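Local coordinates for possible transcriptional regulator, ArsR family protein (Rhodococcus sp. RHA1, PDB 3F6V) that probably binds DNA as a transcriptional regulator of the ArsR family, possibly one concerned with arsenical resistance, at residues A[112-116]-A[117-121]. Residues are numbered along the deposited sequence; the frame is centred on the assembly and turned at random.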
loop_
_atom_site.group_PDB
_atom_site.type_symbol
_atom_site.label_atom_id
_atom_site.label_comp_id
_atom_site.label_asym_id
_atom_site.label_seq_id
_atom_site.Cartn_x
_atom_site.Cartn_y
_atom_site.Cartn_z
ATOM N N TYR A 112 5.581 17.938 -11.887
ATOM C CA TYR A 112 5.991 16.810 -11.032
ATOM C C TYR A 112 6.507 15.691 -11.900
ATOM O O TYR A 112 6.029 15.474 -12.999
ATOM C CB TYR A 112 4.806 16.322 -10.206
ATOM C CG TYR A 112 4.577 17.203 -8.996
ATOM C CD1 TYR A 112 5.312 17.009 -7.818
ATOM C CD2 TYR A 112 3.684 18.256 -9.053
ATOM C CE1 TYR A 112 5.154 17.840 -6.731
ATOM C CE2 TYR A 112 3.485 19.121 -7.939
ATOM C CZ TYR A 112 4.258 18.914 -6.796
ATOM O OH TYR A 112 4.089 19.715 -5.694
ATOM N N ARG A 113 7.488 14.958 -11.386
ATOM C CA ARG A 113 8.058 13.807 -12.071
ATOM C C ARG A 113 8.368 12.718 -11.030
ATOM O O ARG A 113 8.602 13.012 -9.855
ATOM C CB ARG A 113 9.338 14.217 -12.815
ATOM C CG ARG A 113 10.505 14.617 -11.912
ATOM C CD ARG A 113 11.589 15.257 -12.805
ATOM N NE ARG A 113 12.828 15.520 -12.072
ATOM C CZ ARG A 113 13.056 16.598 -11.320
ATOM N NH1 ARG A 113 12.137 17.576 -11.213
ATOM N NH2 ARG A 113 14.237 16.735 -10.713
ATOM N N LEU A 114 8.395 11.479 -11.495
ATOM C CA LEU A 114 8.738 10.364 -10.609
ATOM C C LEU A 114 10.183 10.399 -10.213
ATOM O O LEU A 114 11.060 10.762 -11.022
ATOM C CB LEU A 114 8.421 9.012 -11.289
ATOM C CG LEU A 114 6.918 8.743 -11.413
ATOM C CD1 LEU A 114 6.617 7.637 -12.369
ATOM C CD2 LEU A 114 6.296 8.487 -10.069
ATOM N N ASP A 115 10.462 10.012 -8.945
ATOM C CA ASP A 115 11.831 9.903 -8.469
ATOM C C ASP A 115 12.211 8.413 -8.357
ATOM O O ASP A 115 11.689 7.714 -7.454
ATOM C CB ASP A 115 11.947 10.573 -7.102
ATOM C CG ASP A 115 13.360 10.663 -6.621
ATOM O OD1 ASP A 115 14.245 9.942 -7.166
ATOM O OD2 ASP A 115 13.596 11.527 -5.720
ATOM N N PRO A 116 13.118 7.898 -9.216
ATOM C CA PRO A 116 13.555 6.494 -9.095
ATOM C C PRO A 116 14.036 6.102 -7.704
ATOM O O PRO A 116 13.874 4.945 -7.321
ATOM C CB PRO A 116 14.712 6.410 -10.086
ATOM C CG PRO A 116 14.327 7.415 -11.139
ATOM C CD PRO A 116 13.729 8.574 -10.402
ATOM N N GLN A 117 14.636 7.029 -6.952
ATOM C CA GLN A 117 15.165 6.673 -5.621
ATOM C C GLN A 117 13.997 6.204 -4.744
ATOM O O GLN A 117 14.084 5.219 -4.005
ATOM C CB GLN A 117 15.799 7.889 -4.975
ATOM C CG GLN A 117 17.009 8.433 -5.743
ATOM C CD GLN A 117 18.021 7.346 -6.030
ATOM O OE1 GLN A 117 18.226 6.936 -7.161
ATOM N NE2 GLN A 117 18.693 6.887 -4.983
ATOM N N GLY A 118 12.903 6.943 -4.785
ATOM C CA GLY A 118 11.744 6.617 -3.969
ATOM C C GLY A 118 11.069 5.378 -4.480
ATOM O O GLY A 118 10.589 4.540 -3.709
ATOM N N LEU A 119 10.958 5.261 -5.792
ATOM C CA LEU A 119 10.335 4.053 -6.362
ATOM C C LEU A 119 11.125 2.797 -5.964
ATOM O O LEU A 119 10.502 1.747 -5.748
ATOM C CB LEU A 119 10.246 4.125 -7.888
ATOM C CG LEU A 119 9.221 5.171 -8.358
ATOM C CD1 LEU A 119 9.326 5.280 -9.880
ATOM C CD2 LEU A 119 7.776 4.831 -7.958
ATOM N N ALA A 120 12.463 2.852 -5.933
ATOM C CA ALA A 120 13.252 1.693 -5.541
ATOM C C ALA A 120 12.927 1.325 -4.082
ATOM O O ALA A 120 12.850 0.119 -3.774
ATOM C CB ALA A 120 14.731 1.980 -5.714
ATOM N N GLN A 121 12.747 2.310 -3.209
ATOM C CA GLN A 121 12.420 1.973 -1.813
ATOM C C GLN A 121 11.006 1.427 -1.708
ATOM O O GLN A 121 10.764 0.460 -0.964
ATOM C CB GLN A 121 12.599 3.159 -0.891
ATOM C CG GLN A 121 14.013 3.634 -0.764
ATOM C CD GLN A 121 14.998 2.541 -0.406
ATOM O OE1 GLN A 121 16.080 2.458 -0.991
ATOM N NE2 GLN A 121 14.630 1.685 0.551
#
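D115 caps the helix by accepting from the backbone N-H of Q117. Its carboxylate has CG anti to the backbone N (chi1 -172°), which carries D115 OD1 to 2.9 Å from Q117 N. That N-H meets the oxygen from above the carboxylate plane, 46° out of it, and the same D115 OD1 also lies 3.4 Å from Q117 CB, alongside the root of the glutamine side chain. The D115 carbonyl serves the first turn as well: L119 N donates to D115 O over 3.1 Å in a nearly straight bond lying in the carbonyl plane, while G118 N gives the same oxygen a weak, strongly bent one. This is an N-cap, placed where strand 109-114, the second strand of the β-hairpin wing of the winged helix-turn-helix fold, hands over to helix 116-129.

P116 fills the first position after the cap, where its lack of an N-H costs no helical bond. Its carbonyl makes the next i to i+4 helical bond, P116 O accepting from A120 N at 2.9 Å, and its side chain lies about 4 Å at the nearest from a bound magnesium ion, too far to be a ligand. L119 lies beside the cap, its CG 3.7 Å from D115 O and its CD1 4.1 Å from L114 CB, an apolar touch across the turn. Both leucines also pack on L137 of the second subunit, so the turn forms part of the dimer interface. Q117 bends at its second torsion (chi2 -52°), and its NE2 donates to the backbone oxygen of T142 of that same subunit.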